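Local coordinates for putative esterase (Sulfolobus solfataricus P2, PDB 2RAU), which is probably a lipase or esterase of the alpha/beta-hydrolase superfamily and binds calcium ions, at residues 13-25 with 67-81. Numbering follows the deposited sequence.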
loop_
_atom_site.group_PDB
_atom_site.type_symbol
_atom_site.label_atom_id
_atom_site.label_comp_id
_atom_site.label_asym_id
_atom_site.label_seq_id
_atom_site.Cartn_x
_atom_site.Cartn_y
_atom_site.Cartn_z
ATOM N N ALA A 13 7.831 2.976 20.340
ATOM C CA ALA A 13 9.036 3.444 19.719
ATOM C C ALA A 13 8.818 4.748 18.932
ATOM O O ALA A 13 8.070 4.764 17.948
ATOM C CB ALA A 13 9.567 2.372 18.801
ATOM N N PRO A 14 9.502 5.841 19.320
ATOM C CA PRO A 14 9.446 7.069 18.497
ATOM C C PRO A 14 9.854 6.877 17.027
ATOM O O PRO A 14 10.712 6.071 16.689
ATOM C CB PRO A 14 10.386 8.045 19.240
ATOM C CG PRO A 14 10.317 7.608 20.636
ATOM C CD PRO A 14 10.269 6.076 20.554
ATOM N N ILE A 15 9.160 7.569 16.141
ATOM C CA ILE A 15 9.360 7.414 14.692
ATOM C C ILE A 15 10.457 8.394 14.261
ATOM O O ILE A 15 10.446 9.546 14.664
ATOM C CB ILE A 15 8.026 7.627 13.953
ATOM C CG1 ILE A 15 7.036 6.525 14.387
ATOM C CG2 ILE A 15 8.263 7.726 12.453
ATOM C CD1 ILE A 15 5.610 6.609 13.835
ATOM N N LEU A 16 11.427 7.916 13.509
ATOM C CA LEU A 16 12.524 8.778 13.073
ATOM C C LEU A 16 11.988 10.012 12.383
ATOM O O LEU A 16 11.081 9.926 11.548
ATOM C CB LEU A 16 13.506 8.044 12.175
ATOM C CG LEU A 16 13.220 7.745 10.697
ATOM C CD1 LEU A 16 14.528 7.341 9.952
ATOM C CD2 LEU A 16 12.080 6.700 10.504
ATOM N N GLY A 17 12.523 11.167 12.793
ATOM C CA GLY A 17 12.136 12.465 12.250
ATOM C C GLY A 17 10.792 12.980 12.698
ATOM O O GLY A 17 10.376 14.054 12.282
ATOM N N ASN A 18 10.105 12.208 13.543
ATOM C CA ASN A 18 8.749 12.528 13.966
ATOM C C ASN A 18 8.616 12.089 15.391
ATOM O O ASN A 18 7.853 11.182 15.707
ATOM C CB ASN A 18 7.747 11.790 13.084
ATOM C CG ASN A 18 7.801 12.232 11.641
ATOM O OD1 ASN A 18 7.110 13.169 11.286
ATOM N ND2 ASN A 18 8.669 11.594 10.809
ATOM N N ASP A 19 9.312 12.766 16.298
ATOM C CA ASP A 19 9.374 12.247 17.667
ATOM C C ASP A 19 8.134 12.513 18.558
ATOM O O ASP A 19 8.094 12.083 19.713
ATOM C CB ASP A 19 10.652 12.704 18.367
ATOM C CG ASP A 19 10.733 14.175 18.516
ATOM O OD1 ASP A 19 9.679 14.859 18.534
ATOM O OD2 ASP A 19 11.883 14.663 18.585
ATOM N N GLN A 20 7.137 13.219 18.026
ATOM C CA GLN A 20 5.851 13.317 18.694
ATOM C C GLN A 20 4.954 12.114 18.407
ATOM O O GLN A 20 3.866 11.949 19.009
ATOM C CB GLN A 20 5.165 14.628 18.290
ATOM C CG GLN A 20 5.841 15.862 18.998
ATOM C CD GLN A 20 6.211 15.560 20.516
ATOM O OE1 GLN A 20 7.363 15.184 20.835
ATOM N NE2 GLN A 20 5.217 15.672 21.420
ATOM N N LEU A 21 5.387 11.295 17.465
ATOM C CA LEU A 21 4.636 10.105 17.049
ATOM C C LEU A 21 5.304 8.841 17.540
ATOM O O LEU A 21 6.539 8.715 17.537
ATOM C CB LEU A 21 4.488 10.037 15.533
ATOM C CG LEU A 21 3.726 11.176 14.875
ATOM C CD1 LEU A 21 3.733 10.961 13.366
ATOM C CD2 LEU A 21 2.316 11.312 15.457
ATOM N N ILE A 22 4.512 7.879 18.002
ATOM C CA ILE A 22 5.111 6.636 18.468
ATOM C C ILE A 22 4.495 5.442 17.719
ATOM O O ILE A 22 3.349 5.488 17.246
ATOM C CB ILE A 22 5.115 6.516 20.044
ATOM C CG1 ILE A 22 3.732 6.197 20.551
ATOM C CG2 ILE A 22 5.719 7.812 20.736
ATOM C CD1 ILE A 22 3.424 4.713 20.591
ATOM N N GLU A 23 5.313 4.407 17.563
ATOM C CA GLU A 23 4.955 3.188 16.854
ATOM C C GLU A 23 4.958 1.959 17.766
ATOM O O GLU A 23 5.805 1.802 18.616
ATOM C CB GLU A 23 5.965 2.994 15.723
ATOM C CG GLU A 23 5.639 1.897 14.740
ATOM C CD GLU A 23 6.706 1.672 13.677
ATOM O OE1 GLU A 23 7.897 2.046 13.880
ATOM O OE2 GLU A 23 6.355 1.084 12.639
ATOM N N ASN A 24 3.962 1.097 17.564
ATOM C CA ASN A 24 3.903 -0.221 18.149
ATOM C C ASN A 24 3.789 -1.217 17.003
ATOM O O ASN A 24 3.154 -0.933 16.006
ATOM C CB ASN A 24 2.738 -0.324 19.121
ATOM C CG ASN A 24 3.015 0.455 20.402
ATOM O OD1 ASN A 24 3.689 -0.038 21.265
ATOM N ND2 ASN A 24 2.595 1.721 20.455
ATOM N N ILE A 25 4.453 -2.350 17.130
ATOM C CA ILE A 25 4.382 -3.405 16.126
ATOM C C ILE A 25 4.128 -4.759 16.827
ATOM O O ILE A 25 4.785 -5.097 17.802
ATOM C CB ILE A 25 5.658 -3.549 15.281
ATOM C CG1 ILE A 25 6.105 -2.204 14.686
ATOM C CG2 ILE A 25 5.449 -4.547 14.199
ATOM C CD1 ILE A 25 7.422 -2.263 13.945
ATOM N N VAL A 67 4.902 3.590 7.183
ATOM C CA VAL A 67 5.259 4.330 8.382
ATOM C C VAL A 67 6.665 4.907 8.254
ATOM O O VAL A 67 6.865 6.075 8.447
ATOM C CB VAL A 67 5.209 3.419 9.683
ATOM C CG1 VAL A 67 5.575 4.206 10.984
ATOM C CG2 VAL A 67 3.873 2.651 9.808
ATOM N N THR A 68 7.642 4.065 7.956
ATOM C CA THR A 68 9.014 4.509 7.977
ATOM C C THR A 68 9.783 4.431 6.639
ATOM O O THR A 68 10.980 4.746 6.598
ATOM C CB THR A 68 9.825 3.782 9.099
ATOM O OG1 THR A 68 9.663 2.384 8.950
ATOM C CG2 THR A 68 9.385 4.201 10.525
ATOM N N ILE A 69 9.115 4.084 5.540
ATOM C CA ILE A 69 9.754 4.061 4.230
ATOM C C ILE A 69 11.028 3.221 4.314
ATOM O O ILE A 69 12.111 3.615 3.863
ATOM C CB ILE A 69 10.006 5.490 3.656
ATOM C CG1 ILE A 69 8.863 6.461 4.111
ATOM C CG2 ILE A 69 10.039 5.469 2.109
ATOM C CD1 ILE A 69 9.010 7.899 3.636
ATOM N N SER A 70 10.848 2.048 4.921
ATOM C CA SER A 70 11.907 1.108 5.171
ATOM C C SER A 70 11.466 -0.333 4.896
ATOM O O SER A 70 10.252 -0.614 4.750
ATOM C CB SER A 70 12.387 1.319 6.608
ATOM O OG SER A 70 11.427 1.007 7.620
ATOM N N TRP A 71 12.460 -1.219 4.746
ATOM C CA TRP A 71 12.255 -2.673 4.566
ATOM C C TRP A 71 13.156 -3.425 5.509
ATOM O O TRP A 71 14.379 -3.336 5.415
ATOM C CB TRP A 71 12.613 -3.055 3.138
ATOM C CG TRP A 71 12.371 -4.478 2.771
ATOM C CD1 TRP A 71 11.188 -5.056 2.421
ATOM C CD2 TRP A 71 13.359 -5.508 2.700
ATOM N NE1 TRP A 71 11.389 -6.372 2.114
ATOM C CE2 TRP A 71 12.703 -6.690 2.325
ATOM C CE3 TRP A 71 14.722 -5.551 2.990
ATOM C CZ2 TRP A 71 13.383 -7.897 2.166
ATOM C CZ3 TRP A 71 15.395 -6.727 2.824
ATOM C CH2 TRP A 71 14.736 -7.886 2.397
ATOM N N ASN A 72 12.565 -4.105 6.483
ATOM C CA ASN A 72 13.359 -4.839 7.440
ATOM C C ASN A 72 14.353 -3.991 8.146
ATOM O O ASN A 72 15.466 -4.427 8.484
ATOM C CB ASN A 72 14.020 -6.060 6.760
ATOM C CG ASN A 72 13.019 -7.170 6.493
ATOM O OD1 ASN A 72 12.235 -7.555 7.378
ATOM N ND2 ASN A 72 13.080 -7.741 5.316
ATOM N N GLY A 73 13.923 -2.777 8.469
ATOM C CA GLY A 73 14.800 -1.868 9.196
ATOM C C GLY A 73 15.887 -1.217 8.355
ATOM O O GLY A 73 16.714 -0.506 8.904
ATOM N N VAL A 74 15.882 -1.439 7.038
ATOM C CA VAL A 74 16.791 -0.755 6.121
ATOM C C VAL A 74 16.123 0.558 5.729
ATOM O O VAL A 74 15.052 0.546 5.145
ATOM C CB VAL A 74 17.133 -1.586 4.844
ATOM C CG1 VAL A 74 18.092 -0.820 3.900
ATOM C CG2 VAL A 74 17.656 -2.960 5.222
ATOM N N HIS A 75 16.746 1.672 6.110
ATOM C CA HIS A 75 16.178 3.003 5.889
ATOM C C HIS A 75 16.822 3.737 4.694
ATOM O O HIS A 75 18.017 3.722 4.497
ATOM C CB HIS A 75 16.353 3.808 7.175
ATOM C CG HIS A 75 15.495 3.306 8.292
ATOM N ND1 HIS A 75 15.873 2.254 9.093
ATOM C CD2 HIS A 75 14.289 3.713 8.756
ATOM C CE1 HIS A 75 14.954 2.045 10.017
ATOM N NE2 HIS A 75 13.979 2.908 9.835
ATOM N N TYR A 76 15.951 4.367 3.930
ATOM C CA TYR A 76 16.258 5.028 2.680
ATOM C C TYR A 76 16.052 6.537 2.729
ATOM O O TYR A 76 16.587 7.249 1.885
ATOM C CB TYR A 76 15.411 4.401 1.546
ATOM C CG TYR A 76 15.833 2.997 1.232
ATOM C CD1 TYR A 76 16.952 2.771 0.458
ATOM C CD2 TYR A 76 15.144 1.885 1.754
ATOM C CE1 TYR A 76 17.383 1.475 0.188
ATOM C CE2 TYR A 76 15.575 0.609 1.498
ATOM C CZ TYR A 76 16.684 0.396 0.717
ATOM O OH TYR A 76 17.095 -0.885 0.384
ATOM N N THR A 77 15.272 7.023 3.694
ATOM C CA THR A 77 14.963 8.445 3.835
ATOM C C THR A 77 14.432 8.743 5.229
ATOM O O THR A 77 14.257 7.824 6.056
ATOM C CB THR A 77 13.921 8.876 2.770
ATOM O OG1 THR A 77 13.900 10.288 2.703
ATOM C CG2 THR A 77 12.527 8.331 3.017
ATOM N N ILE A 78 14.190 10.020 5.523
ATOM C CA ILE A 78 13.507 10.403 6.757
ATOM C C ILE A 78 12.085 10.797 6.415
ATOM O O ILE A 78 11.875 11.720 5.639
ATOM C CB ILE A 78 14.193 11.565 7.457
ATOM C CG1 ILE A 78 15.629 11.155 7.849
ATOM C CG2 ILE A 78 13.376 12.004 8.715
ATOM C CD1 ILE A 78 16.514 12.298 8.138
ATOM N N PRO A 79 11.094 10.101 6.976
ATOM C CA PRO A 79 9.718 10.454 6.624
ATOM C C PRO A 79 9.275 11.822 7.099
ATOM O O PRO A 79 9.647 12.267 8.184
ATOM C CB PRO A 79 8.862 9.399 7.369
ATOM C CG PRO A 79 9.796 8.444 7.977
ATOM C CD PRO A 79 11.175 8.967 7.916
ATOM N N ASP A 80 8.469 12.457 6.261
ATOM C CA ASP A 80 7.883 13.752 6.524
ATOM C C ASP A 80 6.397 13.500 6.743
ATOM O O ASP A 80 5.724 13.025 5.837
ATOM C CB ASP A 80 8.095 14.640 5.315
ATOM C CG ASP A 80 7.625 16.038 5.505
ATOM O OD1 ASP A 80 6.858 16.349 6.445
ATOM O OD2 ASP A 80 8.023 16.863 4.657
ATOM N N TYR A 81 5.884 13.851 7.909
ATOM C CA TYR A 81 4.448 13.632 8.219
ATOM C C TYR A 81 3.512 14.342 7.216
ATOM O O TYR A 81 2.411 13.897 6.965
ATOM C CB TYR A 81 4.076 14.052 9.672
ATOM C CG TYR A 81 3.759 15.520 9.819
ATOM C CD1 TYR A 81 2.465 16.001 9.632
ATOM C CD2 TYR A 81 4.766 16.432 10.054
ATOM C CE1 TYR A 81 2.187 17.343 9.726
ATOM C CE2 TYR A 81 4.508 17.776 10.122
ATOM C CZ TYR A 81 3.218 18.228 9.975
ATOM O OH TYR A 81 2.994 19.575 10.058
HETATM O O HOH W 1 7.951 15.069 9.867
HETATM O O HOH W 2 8.169 0.597 10.816
#
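Asn-18 ND2 gives the one direct hydrogen bond between residues 13-25 and 67-81, to Pro-79 O at 2.9 Å; the acceptor lies in the amide plane, although the donor stands 50° out of the carbonyl plane. The same nitrogen reaches back to Leu-16 O (3.0 Å), so two carbonyls fix the amide's rotation, while OD1 accepts from a water that in turn accepts from Tyr-81 N. A leucine in place of Asn-18 would probably leave Pro-79 O without this donor and break the water link to Tyr-81.

Leu-16 supplies the larger apolar contact: chi1 of 77° sends CD2 to Pro-79 CD (3.6 Å) and Thr-68 CG2 (3.7 Å), and CD1 obliquely to His-75 CD2. Deeper in, Ile-15 CD1 packs on Val-67 CG1 at 3.7 Å, and a water joins Glu-23 OE2 to Thr-68 OG1; OE2 also hydrogen-bonds His-41 ND1, and OE1 forms a salt bridge with Lys-10.

A type II turn, Ile-15 to Asn-18, positions Leu-16 and Asn-18 in the hairpin of strands 13-15 and 21-29, part of the N-terminal antiparallel region of the mixed alpha/beta-hydrolase sheet. The hairpin meets the end of helix 63-68, strand 74-75 and the loop that follows it, with strand 37-45, paired to 21-29, contributing Val-43 against both Ile-15 and Val-67.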